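PDB 6NCW: beta-galacturonidase from Eisenbergiella tayi, which probably cleaves terminal beta-linked galacturonic acid from sugar conjugates or glycans as a glycoside hydrolase of family 2, and binds galacturonate. Local coordinates for residues L318-C323 with V330-H335; I138-V143 with P314-F319; I2-T7 with C323-I328; E221-E226 with N366-Y371; E359-H364 with E395-L400. All coordinates share one frame; numbering follows the deposited sequence.

Interaction 1. Residues L318-C323 with V330-H335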
# COMPACT_ATOMS: atom_id res chain seq x y z
N LEU A 318 22.06 -1.33 -26.82
CA LEU A 318 20.71 -1.09 -27.29
C LEU A 318 20.12 0.17 -26.64
O LEU A 318 19.40 0.94 -27.30
CB LEU A 318 19.85 -2.33 -26.99
CG LEU A 318 18.39 -2.36 -27.45
CD1 LEU A 318 18.30 -2.41 -28.97
CD2 LEU A 318 17.69 -3.55 -26.82
N PHE A 319 20.42 0.40 -25.36
CA PHE A 319 19.92 1.60 -24.69
C PHE A 319 20.60 2.84 -25.26
O PHE A 319 19.94 3.85 -25.55
CB PHE A 319 20.15 1.50 -23.17
CG PHE A 319 19.51 2.63 -22.38
CD1 PHE A 319 18.14 2.64 -22.13
CD2 PHE A 319 20.28 3.66 -21.89
CE1 PHE A 319 17.54 3.67 -21.40
CE2 PHE A 319 19.70 4.71 -21.17
CZ PHE A 319 18.32 4.71 -20.92
N LEU A 320 21.93 2.78 -25.42
CA LEU A 320 22.67 3.88 -26.03
C LEU A 320 22.17 4.18 -27.43
O LEU A 320 22.03 5.35 -27.80
CB LEU A 320 24.17 3.56 -26.05
CG LEU A 320 24.82 3.31 -24.67
CD1 LEU A 320 26.25 2.81 -24.80
CD2 LEU A 320 24.79 4.59 -23.83
N ASP A 321 21.87 3.15 -28.23
CA ASP A 321 21.25 3.35 -29.54
C ASP A 321 19.98 4.19 -29.40
O ASP A 321 19.75 5.11 -30.19
CB ASP A 321 20.88 2.02 -30.22
CG ASP A 321 22.08 1.26 -30.79
OD1 ASP A 321 21.90 0.05 -31.08
OD2 ASP A 321 23.19 1.84 -30.93
N LEU A 322 19.13 3.85 -28.44
CA LEU A 322 17.87 4.58 -28.29
C LEU A 322 18.11 6.02 -27.84
O LEU A 322 17.31 6.91 -28.16
CB LEU A 322 16.94 3.86 -27.33
CG LEU A 322 16.36 2.54 -27.84
CD1 LEU A 322 15.89 1.64 -26.67
CD2 LEU A 322 15.21 2.79 -28.82
N CYS A 323 19.19 6.27 -27.09
CA CYS A 323 19.53 7.65 -26.74
C CYS A 323 20.05 8.41 -27.96
O CYS A 323 19.68 9.58 -28.16
CB CYS A 323 20.57 7.68 -25.61
SG CYS A 323 20.00 7.03 -23.97
N VAL A 330 24.36 11.46 -22.86
CA VAL A 330 24.75 10.39 -21.96
C VAL A 330 26.10 10.71 -21.34
O VAL A 330 27.07 11.02 -22.04
CB VAL A 330 24.78 9.02 -22.69
CG1 VAL A 330 25.32 7.94 -21.75
CG2 VAL A 330 23.39 8.64 -23.14
N TRP A 331 26.14 10.67 -20.02
CA TRP A 331 27.36 10.48 -19.25
C TRP A 331 27.49 8.97 -19.03
O TRP A 331 26.62 8.37 -18.40
CB TRP A 331 27.26 11.25 -17.93
CG TRP A 331 28.23 10.90 -16.81
CD1 TRP A 331 28.52 9.64 -16.33
CD2 TRP A 331 28.97 11.81 -16.00
NE1 TRP A 331 29.43 9.73 -15.29
CE2 TRP A 331 29.72 11.06 -15.08
CE3 TRP A 331 29.06 13.21 -15.97
CZ2 TRP A 331 30.55 11.65 -14.13
CZ3 TRP A 331 29.92 13.79 -15.03
CH2 TRP A 331 30.64 13.01 -14.11
N GLU A 332 28.54 8.35 -19.57
CA GLU A 332 28.80 6.94 -19.30
C GLU A 332 30.07 6.82 -18.47
O GLU A 332 31.05 7.53 -18.71
CB GLU A 332 28.92 6.12 -20.60
CG GLU A 332 29.08 4.63 -20.33
CD GLU A 332 28.87 3.72 -21.56
OE1 GLU A 332 27.91 2.91 -21.54
OE2 GLU A 332 29.66 3.79 -22.53
N GLU A 333 30.05 5.95 -17.45
CA GLU A 333 31.21 5.79 -16.58
C GLU A 333 31.61 4.32 -16.47
O GLU A 333 30.82 3.42 -16.78
CB GLU A 333 30.95 6.37 -15.17
CG GLU A 333 29.74 5.80 -14.41
CD GLU A 333 29.44 6.63 -13.16
OE1 GLU A 333 28.92 6.06 -12.16
OE2 GLU A 333 29.73 7.85 -13.18
N ASN A 334 32.86 4.08 -16.05
CA ASN A 334 33.31 2.72 -15.81
C ASN A 334 32.65 2.15 -14.55
O ASN A 334 31.99 2.87 -13.79
CB ASN A 334 34.85 2.65 -15.72
CG ASN A 334 35.43 3.28 -14.45
OD1 ASN A 334 34.84 4.14 -13.80
ND2 ASN A 334 36.64 2.84 -14.11
N HIS A 335 32.79 0.85 -14.36
CA HIS A 335 32.07 0.17 -13.29
C HIS A 335 32.84 0.33 -11.98
O HIS A 335 33.84 -0.35 -11.76
CB HIS A 335 31.85 -1.30 -13.61
CG HIS A 335 31.21 -2.05 -12.49
ND1 HIS A 335 31.37 -3.40 -12.30
CD2 HIS A 335 30.43 -1.61 -11.46
CE1 HIS A 335 30.70 -3.78 -11.22
NE2 HIS A 335 30.12 -2.71 -10.70
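Leu320 and Cys323 of helix 318-323 face Val330 and Glu332 of strand 330-333, whose axis runs nearly antiparallel to the helix (157°) and comes within 10.9 Å of it. The contact is mostly apolar. Leu320 spreads its two methyls over two strand residues. CD2 touches Val330 CG1 at 4.0 Å, and CD1 lies 3.7 Å from Glu332 OE1. Val330 splits its own branches in turn: its CG2 meets Cys323 SG at 3.8 Å. Val330 CG1 sits anti to the backbone N (chi1 174°), which turns the two methyls to separate helix residues. The carboxylate of Glu332 is buried but has polar partners. OE1 accepts from Asn315 N, and OE2 makes a short bond with His364 ND1. The strand alternates, and Trp331 and Glu333 take the other side. There Trp331 NE1 donates to Glu333 OE2 (2.8 Å). Glu333 OE1 also bonds His312 ND1, which is consistent with a second-shell role in orienting His312, a galacturonate-binding residue. This is helix-on-strand packing within a beta-alpha-beta crossover, made of strand 307-309, helix 317-326 and strand 329-333, the repeating unit of a TIM barrel.

Interaction 2. Residues I138-V143 with P314-F319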
# COMPACT_ATOMS: atom_id res chain seq x y z
N ILE A 138 23.11 -14.45 -17.93
CA ILE A 138 23.46 -13.90 -19.23
C ILE A 138 22.49 -12.75 -19.45
O ILE A 138 21.41 -12.92 -20.02
CB ILE A 138 23.37 -14.95 -20.34
CG1 ILE A 138 24.13 -16.23 -19.94
CG2 ILE A 138 23.91 -14.38 -21.64
CD1 ILE A 138 24.22 -17.28 -21.06
N SER A 139 22.89 -11.56 -18.99
CA SER A 139 21.99 -10.42 -18.85
C SER A 139 21.88 -9.56 -20.10
O SER A 139 21.00 -8.68 -20.15
CB SER A 139 22.45 -9.57 -17.66
OG SER A 139 23.86 -9.45 -17.62
N ARG A 140 22.75 -9.74 -21.10
CA ARG A 140 22.63 -9.11 -22.41
C ARG A 140 22.87 -10.18 -23.48
O ARG A 140 23.14 -11.34 -23.16
CB ARG A 140 23.58 -7.91 -22.57
CG ARG A 140 23.36 -6.81 -21.53
CD ARG A 140 24.36 -5.68 -21.69
NE ARG A 140 24.30 -4.78 -20.54
CZ ARG A 140 25.25 -3.90 -20.21
NH1 ARG A 140 26.34 -3.80 -20.96
NH2 ARG A 140 25.11 -3.14 -19.13
N GLY A 141 22.74 -9.81 -24.75
CA GLY A 141 22.59 -10.80 -25.81
C GLY A 141 23.86 -11.58 -26.12
O GLY A 141 24.95 -11.32 -25.60
N VAL A 142 23.70 -12.57 -27.01
CA VAL A 142 24.77 -13.47 -27.45
C VAL A 142 24.65 -13.65 -28.96
O VAL A 142 23.56 -13.88 -29.48
CB VAL A 142 24.71 -14.84 -26.74
CG1 VAL A 142 25.79 -15.76 -27.27
CG2 VAL A 142 24.84 -14.69 -25.23
N VAL A 143 25.78 -13.55 -29.65
CA VAL A 143 25.81 -13.55 -31.12
C VAL A 143 26.84 -14.56 -31.60
O VAL A 143 27.99 -14.53 -31.15
CB VAL A 143 26.13 -12.16 -31.69
CG1 VAL A 143 26.18 -12.23 -33.22
CG2 VAL A 143 25.08 -11.16 -31.28
N PRO A 314 28.95 0.78 -17.45
CA PRO A 314 28.54 0.96 -18.85
C PRO A 314 27.20 0.29 -19.09
O PRO A 314 26.86 -0.70 -18.44
CB PRO A 314 29.68 0.30 -19.65
CG PRO A 314 30.88 0.38 -18.71
CD PRO A 314 30.27 0.14 -17.34
N ASN A 315 26.44 0.86 -20.02
CA ASN A 315 25.10 0.39 -20.34
C ASN A 315 25.06 -0.44 -21.62
O ASN A 315 25.95 -0.36 -22.47
CB ASN A 315 24.13 1.56 -20.49
CG ASN A 315 23.50 1.98 -19.16
OD1 ASN A 315 24.09 1.76 -18.09
ND2 ASN A 315 22.30 2.56 -19.23
N ASP A 316 24.00 -1.24 -21.73
CA ASP A 316 23.59 -1.91 -22.96
C ASP A 316 23.64 -0.98 -24.17
O ASP A 316 23.05 0.10 -24.17
CB ASP A 316 22.16 -2.44 -22.77
CG ASP A 316 21.76 -3.49 -23.79
OD1 ASP A 316 20.90 -4.33 -23.43
OD2 ASP A 316 22.28 -3.47 -24.94
N GLU A 317 24.30 -1.44 -25.23
CA GLU A 317 24.38 -0.65 -26.45
C GLU A 317 23.01 -0.43 -27.08
O GLU A 317 22.81 0.52 -27.83
CB GLU A 317 25.30 -1.34 -27.45
CG GLU A 317 26.69 -1.53 -26.89
CD GLU A 317 27.53 -2.48 -27.71
OE1 GLU A 317 27.10 -3.63 -27.92
OE2 GLU A 317 28.61 -2.07 -28.15
N LEU A 318 22.06 -1.33 -26.82
CA LEU A 318 20.71 -1.09 -27.29
C LEU A 318 20.12 0.17 -26.64
O LEU A 318 19.40 0.94 -27.30
CB LEU A 318 19.85 -2.33 -26.99
CG LEU A 318 18.39 -2.36 -27.45
CD1 LEU A 318 18.30 -2.41 -28.97
CD2 LEU A 318 17.69 -3.55 -26.82
N PHE A 319 20.42 0.40 -25.36
CA PHE A 319 19.92 1.60 -24.69
C PHE A 319 20.60 2.84 -25.26
O PHE A 319 19.94 3.85 -25.55
CB PHE A 319 20.15 1.50 -23.17
CG PHE A 319 19.51 2.63 -22.38
CD1 PHE A 319 18.14 2.64 -22.13
CD2 PHE A 319 20.28 3.66 -21.89
CE1 PHE A 319 17.54 3.67 -21.40
CE2 PHE A 319 19.70 4.71 -21.17
CZ PHE A 319 18.32 4.71 -20.92
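The N-terminal end of a TIM-barrel helix, with Asp316 as its N-cap, is met here by Arg140, just ahead of Val142 in the N-terminal beta domain. Asp316 OD2 accepts from Leu318 N at 2.9 Å and caps the first turn. Arg140 reaches across with an extended chain from CG to NE and slides past the Asp316 side chain in the opposite direction. Its guanidinium then lies flat against the backbone just before the helix. Asp316 N stands over the centre of one face, 3.3 Å from Arg140 CZ, and Asn315 C lies over the rim of the same face. The edge of the group does the bonding. Arg140 NH2 donates to Pro314 O at 3.1 Å, close to the guanidinium plane and fairly straight (163°). Asp316 OD1 is 4.5 Å from Arg140 NE and well out of the plane, so only charge attraction acts there. Other groups complete the set: Glu279 OE2 forms a salt bridge with NH2 and Glu279 OE1 accepts from Asp316 N, while Tyr95 O takes NH1. Edge bonds thus fix the rotation of a buried cation, and one face lies against the Asn315-Asp316 peptide. Glu279 probably balances much of the positive charge; Asp316, farther off, may add to it.

Interaction 3. Residues I2-T7 with C323-I328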
# COMPACT_ATOMS: atom_id res chain seq x y z
N ILE A 2 19.72 -7.02 -30.69
CA ILE A 2 21.00 -6.64 -30.10
C ILE A 2 21.26 -5.15 -30.23
O ILE A 2 21.75 -4.51 -29.29
CB ILE A 2 22.16 -7.45 -30.73
CG1 ILE A 2 21.96 -8.96 -30.53
CG2 ILE A 2 23.48 -7.02 -30.13
CD1 ILE A 2 22.14 -9.43 -29.09
N ARG A 3 20.99 -4.58 -31.40
CA ARG A 3 21.09 -3.16 -31.68
C ARG A 3 19.80 -2.74 -32.37
O ARG A 3 18.99 -3.58 -32.75
CB ARG A 3 22.30 -2.84 -32.57
CG ARG A 3 23.61 -3.46 -32.12
CD ARG A 3 24.12 -2.78 -30.85
NE ARG A 3 24.38 -1.35 -31.06
CZ ARG A 3 25.54 -0.86 -31.47
NH1 ARG A 3 26.54 -1.69 -31.73
NH2 ARG A 3 25.69 0.46 -31.63
N THR A 4 19.60 -1.42 -32.54
CA THR A 4 18.44 -0.94 -33.27
C THR A 4 18.64 -0.94 -34.79
O THR A 4 17.75 -0.52 -35.52
CB THR A 4 18.05 0.48 -32.82
OG1 THR A 4 19.16 1.36 -33.02
CG2 THR A 4 17.65 0.50 -31.34
N PHE A 5 19.79 -1.40 -35.27
CA PHE A 5 20.08 -1.47 -36.69
C PHE A 5 20.92 -2.72 -36.92
O PHE A 5 21.44 -3.31 -35.97
CB PHE A 5 20.80 -0.20 -37.15
CG PHE A 5 22.12 0.00 -36.46
CD1 PHE A 5 23.30 -0.41 -37.07
CD2 PHE A 5 22.18 0.56 -35.19
CE1 PHE A 5 24.52 -0.25 -36.42
CE2 PHE A 5 23.39 0.72 -34.54
CZ PHE A 5 24.56 0.32 -35.16
N GLU A 6 21.06 -3.14 -38.18
CA GLU A 6 21.88 -4.31 -38.48
C GLU A 6 23.34 -3.89 -38.62
O GLU A 6 23.67 -2.97 -39.37
CB GLU A 6 21.41 -5.02 -39.75
CG GLU A 6 20.04 -5.69 -39.62
CD GLU A 6 19.97 -6.78 -38.54
OE1 GLU A 6 20.54 -7.88 -38.73
OE2 GLU A 6 19.33 -6.55 -37.48
N THR A 7 24.21 -4.55 -37.86
CA THR A 7 25.62 -4.24 -37.89
C THR A 7 26.39 -5.06 -38.92
O THR A 7 27.61 -4.91 -39.01
CB THR A 7 26.24 -4.47 -36.51
OG1 THR A 7 26.00 -5.82 -36.10
CG2 THR A 7 25.62 -3.51 -35.50
N CYS A 323 19.19 6.27 -27.09
CA CYS A 323 19.53 7.65 -26.74
C CYS A 323 20.05 8.41 -27.96
O CYS A 323 19.68 9.58 -28.16
CB CYS A 323 20.57 7.68 -25.61
SG CYS A 323 20.00 7.03 -23.97
N ASP A 324 20.91 7.77 -28.77
CA ASP A 324 21.35 8.34 -30.05
C ASP A 324 20.17 8.78 -30.90
O ASP A 324 20.13 9.92 -31.38
CB ASP A 324 22.18 7.31 -30.84
CG ASP A 324 23.48 6.97 -30.17
OD1 ASP A 324 23.96 7.76 -29.32
OD2 ASP A 324 24.04 5.90 -30.50
N GLU A 325 19.20 7.88 -31.12
CA GLU A 325 18.04 8.17 -31.96
C GLU A 325 17.13 9.25 -31.40
O GLU A 325 16.41 9.88 -32.17
CB GLU A 325 17.21 6.90 -32.18
CG GLU A 325 17.93 5.88 -33.03
CD GLU A 325 17.19 4.56 -33.16
OE1 GLU A 325 17.87 3.53 -33.31
OE2 GLU A 325 15.94 4.56 -33.13
N GLN A 326 17.13 9.48 -30.08
CA GLN A 326 16.21 10.44 -29.49
C GLN A 326 16.89 11.72 -29.01
O GLN A 326 16.22 12.61 -28.48
CB GLN A 326 15.40 9.77 -28.37
CG GLN A 326 14.42 8.73 -28.93
CD GLN A 326 13.71 7.86 -27.86
OE1 GLN A 326 12.56 8.10 -27.52
NE2 GLN A 326 14.39 6.83 -27.38
N GLY A 327 18.20 11.85 -29.20
CA GLY A 327 18.87 13.09 -28.85
C GLY A 327 19.10 13.26 -27.37
O GLY A 327 19.13 14.39 -26.89
N ILE A 328 19.24 12.16 -26.63
CA ILE A 328 19.44 12.20 -25.19
C ILE A 328 20.93 12.13 -24.92
O ILE A 328 21.61 11.22 -25.41
CB ILE A 328 18.67 11.06 -24.50
CG1 ILE A 328 17.16 11.24 -24.71
CG2 ILE A 328 19.01 10.98 -23.01
CD1 ILE A 328 16.31 10.04 -24.33
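Glu325 OE1 is gripped by two groups: Thr4 OG1 donates to it at a short 2.5 Å, and Arg250 NH1 forms a salt bridge with it. The hydroxyl meets the oxygen nearly along its C-O axis. Thr4 and Glu325 come from opposite directions, the glutamate chain running extended beyond CG to bridge the gap. The short bond also brings Thr4 CB to 3.1 Å from Glu325 OE1. With chi1 at 58°, OG1 sits between the backbone N and the carbonyl carbon, and the methyl CG2 of Thr4 stays at 3.6 Å from Glu325 OE1. The start of the chain is tied to the same helix by a second carboxylate, as Asp321 OD1 takes both Arg3 NE and Thr4 N. Phe5 CZ lies 3.7 Å above the guanidinium plane of Arg3, toward its rim. On the helix side, 323-328 holds a Schellman motif. Gly327 has positive phi, Ile328 N donates to Cys323 O at 3.0 Å, and Gly327 N makes a weak bond to Asp324 O. The carbonyl of Glu325 accepts from Gln36 NE2 of a second subunit. Arg250 belongs to strand 245-251, so one carboxylate oxygen joins the N-terminal segment, the immunoglobulin-like domain and the barrel. The paired arginine would probably favour the ionised form of Glu325, making it a strong acceptor for the threonine.

Interaction 4. Residues E221-E226 with N366-Y371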
# COMPACT_ATOMS: atom_id res chain seq x y z
N GLU A 221 24.83 16.68 -41.82
CA GLU A 221 24.02 17.49 -40.90
C GLU A 221 24.37 17.19 -39.45
O GLU A 221 24.82 16.09 -39.12
CB GLU A 221 22.53 17.25 -41.12
CG GLU A 221 22.00 17.85 -42.41
CD GLU A 221 20.85 17.04 -42.97
OE1 GLU A 221 19.93 16.69 -42.20
OE2 GLU A 221 20.88 16.74 -44.19
N CYS A 222 24.12 18.17 -38.59
CA CYS A 222 24.42 18.07 -37.17
C CYS A 222 23.58 17.01 -36.48
O CYS A 222 22.40 16.82 -36.79
CB CYS A 222 24.19 19.42 -36.48
SG CYS A 222 25.36 20.71 -37.00
N TRP A 223 24.20 16.33 -35.52
CA TRP A 223 23.47 15.65 -34.46
C TRP A 223 23.38 16.61 -33.28
O TRP A 223 24.36 17.27 -32.93
CB TRP A 223 24.18 14.36 -34.05
CG TRP A 223 23.43 13.52 -33.02
CD1 TRP A 223 22.63 12.43 -33.28
CD2 TRP A 223 23.42 13.69 -31.60
NE1 TRP A 223 22.12 11.93 -32.11
CE2 TRP A 223 22.58 12.68 -31.06
CE3 TRP A 223 24.02 14.60 -30.72
CZ2 TRP A 223 22.34 12.55 -29.69
CZ3 TRP A 223 23.79 14.46 -29.36
CH2 TRP A 223 22.95 13.45 -28.86
N SER A 224 22.19 16.70 -32.69
CA SER A 224 21.98 17.50 -31.50
C SER A 224 20.70 17.04 -30.84
O SER A 224 19.89 16.35 -31.47
CB SER A 224 21.90 19.00 -31.83
OG SER A 224 20.61 19.28 -32.35
N PRO A 225 20.49 17.40 -29.57
CA PRO A 225 19.20 17.07 -28.91
C PRO A 225 17.98 17.45 -29.72
O PRO A 225 17.02 16.68 -29.76
CB PRO A 225 19.28 17.86 -27.60
CG PRO A 225 20.75 17.86 -27.28
CD PRO A 225 21.50 17.83 -28.60
N GLU A 226 18.00 18.61 -30.39
CA GLU A 226 16.85 19.05 -31.18
C GLU A 226 16.74 18.35 -32.52
O GLU A 226 15.65 18.33 -33.10
CB GLU A 226 16.91 20.56 -31.46
CG GLU A 226 17.42 21.39 -30.31
CD GLU A 226 18.93 21.51 -30.34
OE1 GLU A 226 19.50 21.94 -31.38
OE2 GLU A 226 19.55 21.16 -29.33
N ASN A 366 31.51 5.25 -30.92
CA ASN A 366 30.79 5.94 -31.99
C ASN A 366 29.49 6.60 -31.55
O ASN A 366 28.90 7.31 -32.36
CB ASN A 366 30.48 4.96 -33.13
CG ASN A 366 31.73 4.51 -33.86
OD1 ASN A 366 32.63 5.31 -34.10
ND2 ASN A 366 31.80 3.22 -34.19
N HIS A 367 29.02 6.35 -30.33
CA HIS A 367 27.69 6.82 -29.93
C HIS A 367 27.68 8.33 -29.79
O HIS A 367 28.34 8.86 -28.89
CB HIS A 367 27.24 6.17 -28.61
CG HIS A 367 26.83 4.73 -28.77
ND1 HIS A 367 25.57 4.36 -29.21
CD2 HIS A 367 27.50 3.58 -28.56
CE1 HIS A 367 25.50 3.05 -29.28
NE2 HIS A 367 26.66 2.55 -28.89
N PRO A 368 26.99 9.07 -30.65
CA PRO A 368 26.96 10.53 -30.49
C PRO A 368 26.35 10.98 -29.17
O PRO A 368 26.66 12.08 -28.70
CB PRO A 368 26.12 11.00 -31.68
CG PRO A 368 25.22 9.79 -31.98
CD PRO A 368 26.13 8.62 -31.76
N SER A 369 25.48 10.17 -28.56
CA SER A 369 24.86 10.59 -27.31
C SER A 369 25.88 10.73 -26.19
O SER A 369 25.74 11.60 -25.32
CB SER A 369 23.78 9.59 -26.89
OG SER A 369 24.34 8.30 -26.69
N ILE A 370 26.92 9.90 -26.20
CA ILE A 370 27.91 9.93 -25.14
C ILE A 370 28.74 11.20 -25.31
O ILE A 370 29.48 11.32 -26.29
CB ILE A 370 28.80 8.69 -25.16
CG1 ILE A 370 27.98 7.42 -24.90
CG2 ILE A 370 29.88 8.84 -24.11
CD1 ILE A 370 28.76 6.16 -25.23
N TYR A 371 28.62 12.14 -24.38
CA TYR A 371 29.39 13.37 -24.48
C TYR A 371 30.50 13.47 -23.46
O TYR A 371 31.36 14.36 -23.58
CB TYR A 371 28.45 14.59 -24.36
CG TYR A 371 28.00 14.86 -22.95
CD1 TYR A 371 26.95 14.14 -22.37
CD2 TYR A 371 28.65 15.83 -22.18
CE1 TYR A 371 26.55 14.39 -21.08
CE2 TYR A 371 28.26 16.08 -20.89
CZ TYR A 371 27.21 15.36 -20.35
OH TYR A 371 26.87 15.62 -19.06
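Trp223 of the immunoglobulin-like domain lays its indole over Pro368, in the turn that leads into strand 370-374 of the TIM barrel. From CB, CG is set anti to the backbone N (chi1 -175°), which sends the ring toward the turn. The five-membered ring comes first. Pro368 CB stands 3.8 Å above its centroid, 9° off the normal, a CH-pi contact over the face. Farther round the ring, NE1 is 3.8 Å from Pro368 CG. The N-H is used elsewhere, as NE1 donates to Asp324 O on helix 317-326. The six-membered ring passes over the peptide that follows. CZ3 lies 3.8 Å from Pro368 O, which accepts from Arg254 NE. At the far end, CH2 reaches Ser369 CA at 3.8 Å. The surface under the indole is a type I turn from His367 to Ile370, closed by Ile370 N to His367 O at 3.2 Å. The proline thus presents two ring carbons to one face of the indole, and the next residue extends the same surface. Asp324 also bonds the turn, OD1 to Ser369 OG. Beside that hydroxyl, Ser369 CB lies 4.3 Å from Trp223 CZ2.

Interaction 5. Residues E359-H364 with E395-L400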
# COMPACT_ATOMS: atom_id res chain seq x y z
N GLU A 359 37.25 -1.96 -22.76
CA GLU A 359 36.12 -2.56 -23.45
C GLU A 359 35.00 -1.56 -23.69
O GLU A 359 34.39 -1.54 -24.77
CB GLU A 359 35.63 -3.77 -22.67
CG GLU A 359 36.63 -4.93 -22.69
CD GLU A 359 36.19 -6.08 -21.79
OE1 GLU A 359 36.70 -7.20 -21.94
OE2 GLU A 359 35.31 -5.85 -20.92
N MET A 360 34.75 -0.69 -22.69
CA MET A 360 33.69 0.31 -22.80
C MET A 360 33.96 1.28 -23.95
O MET A 360 33.09 1.50 -24.80
CB MET A 360 33.57 1.06 -21.46
CG MET A 360 32.90 2.41 -21.48
SD MET A 360 32.89 3.17 -19.81
CE MET A 360 34.53 3.87 -19.64
N ILE A 361 35.15 1.87 -24.01
CA ILE A 361 35.38 2.90 -25.03
C ILE A 361 35.54 2.27 -26.40
O ILE A 361 35.02 2.79 -27.40
CB ILE A 361 36.58 3.79 -24.65
CG1 ILE A 361 36.25 4.57 -23.37
CG2 ILE A 361 36.89 4.78 -25.78
CD1 ILE A 361 37.34 5.51 -22.89
N THR A 362 36.23 1.12 -26.49
CA THR A 362 36.36 0.46 -27.79
C THR A 362 34.98 0.13 -28.37
O THR A 362 34.75 0.32 -29.56
CB THR A 362 37.22 -0.80 -27.66
OG1 THR A 362 38.48 -0.45 -27.09
CG2 THR A 362 37.45 -1.46 -29.02
N ALA A 363 34.05 -0.31 -27.53
CA ALA A 363 32.74 -0.72 -28.02
C ALA A 363 31.83 0.46 -28.32
O ALA A 363 31.06 0.43 -29.29
CB ALA A 363 32.08 -1.66 -27.00
N HIS A 364 31.92 1.53 -27.51
CA HIS A 364 30.94 2.62 -27.49
C HIS A 364 31.45 3.89 -28.14
O HIS A 364 30.73 4.90 -28.13
CB HIS A 364 30.53 2.94 -26.04
CG HIS A 364 29.84 1.81 -25.34
ND1 HIS A 364 29.44 1.88 -24.03
CD2 HIS A 364 29.49 0.57 -25.78
CE1 HIS A 364 28.87 0.73 -23.69
NE2 HIS A 364 28.88 -0.08 -24.73
N GLU A 395 44.32 8.91 -17.82
CA GLU A 395 45.25 8.84 -18.96
C GLU A 395 44.94 7.66 -19.87
O GLU A 395 45.15 7.76 -21.08
CB GLU A 395 46.70 8.77 -18.47
CG GLU A 395 47.76 8.72 -19.61
CD GLU A 395 47.62 9.84 -20.65
OE1 GLU A 395 47.30 9.53 -21.83
OE2 GLU A 395 47.84 11.03 -20.31
N LEU A 396 44.42 6.56 -19.32
CA LEU A 396 43.95 5.47 -20.18
C LEU A 396 42.81 5.95 -21.08
O LEU A 396 42.80 5.66 -22.28
CB LEU A 396 43.51 4.29 -19.32
CG LEU A 396 42.98 3.04 -20.03
CD1 LEU A 396 44.02 2.42 -21.00
CD2 LEU A 396 42.54 2.01 -18.99
N ILE A 397 41.86 6.72 -20.53
CA ILE A 397 40.76 7.23 -21.35
C ILE A 397 41.29 8.09 -22.48
O ILE A 397 40.90 7.95 -23.64
CB ILE A 397 39.77 8.03 -20.49
CG1 ILE A 397 39.02 7.11 -19.51
CG2 ILE A 397 38.79 8.78 -21.37
CD1 ILE A 397 38.18 7.89 -18.57
N LYS A 398 42.19 9.03 -22.15
CA LYS A 398 42.72 9.94 -23.17
C LYS A 398 43.41 9.18 -24.29
O LYS A 398 43.29 9.55 -25.47
CB LYS A 398 43.68 10.94 -22.52
CG LYS A 398 44.18 12.04 -23.46
CD LYS A 398 45.08 12.99 -22.71
CE LYS A 398 45.04 14.39 -23.31
NZ LYS A 398 43.64 14.90 -23.47
N SER A 399 44.13 8.11 -23.96
CA SER A 399 44.81 7.35 -25.01
C SER A 399 43.82 6.65 -25.92
O SER A 399 44.14 6.37 -27.08
CB SER A 399 45.76 6.33 -24.39
OG SER A 399 45.06 5.18 -23.95
N LEU A 400 42.61 6.35 -25.43
CA LEU A 400 41.61 5.67 -26.26
C LEU A 400 40.67 6.64 -26.93
O LEU A 400 40.11 6.32 -27.99
CB LEU A 400 40.79 4.69 -25.42
CG LEU A 400 41.55 3.53 -24.77
CD1 LEU A 400 40.66 2.81 -23.77
CD2 LEU A 400 42.03 2.57 -25.85
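Apolar contacts across the pair centre on Ile361, which touches two residues one turn apart on the facing helix. CD1 meets Ile397 CG2 at 3.9 Å and CG1 at 4.1 Å. CG2 meets Leu400 CB at 3.9 Å. In Ile361, CG1 is anti to the carbonyl carbon (chi1 -65°) and CG2 anti to the backbone N, and CD1 ends an extended chain, so the branches diverge to separate partners. Ile361 and Ile397 cross at about a right angle. No hydrogen bond crosses between the two segments. Ser399 OG donates to Leu396 O at 2.9 Å, and Leu400 N reaches the same oxygen from the same face of its plane. On the other helix, Thr362 OG1 bonds to Arg358 O. The two segments are the C-terminal ends of helices 349-364 and 384-400, successive outer helices of the TIM barrel. Trp373 of the intervening strand 370-374 touches both Ile361 and Ile397, and His364 packs on Leu320 of helix 317-326.

Interactions 1, 2 and 3 all use helix 317-326: interaction 2 its N-terminal end, interaction 1 its middle and interaction 3 its C-terminal end. Their centres lie about 11 to 13 Å apart. Interactions 1 and 4 reach neighbouring strands, 329-333 and 370-374, of one sheet, and interaction 5 packs the helices before and after the latter. Along the chain, interactions 1, 2 and 3 all close before interaction 5 opens; 3 and 4 cross, and interaction 1 is nested inside 4. Interactions 1 and 5 lie within the barrel. Interactions 2, 3 and 4 bring the N-terminal beta domain, the N-terminal segment and the immunoglobulin-like domain onto it, so parts far apart in sequence meet around one barrel sector.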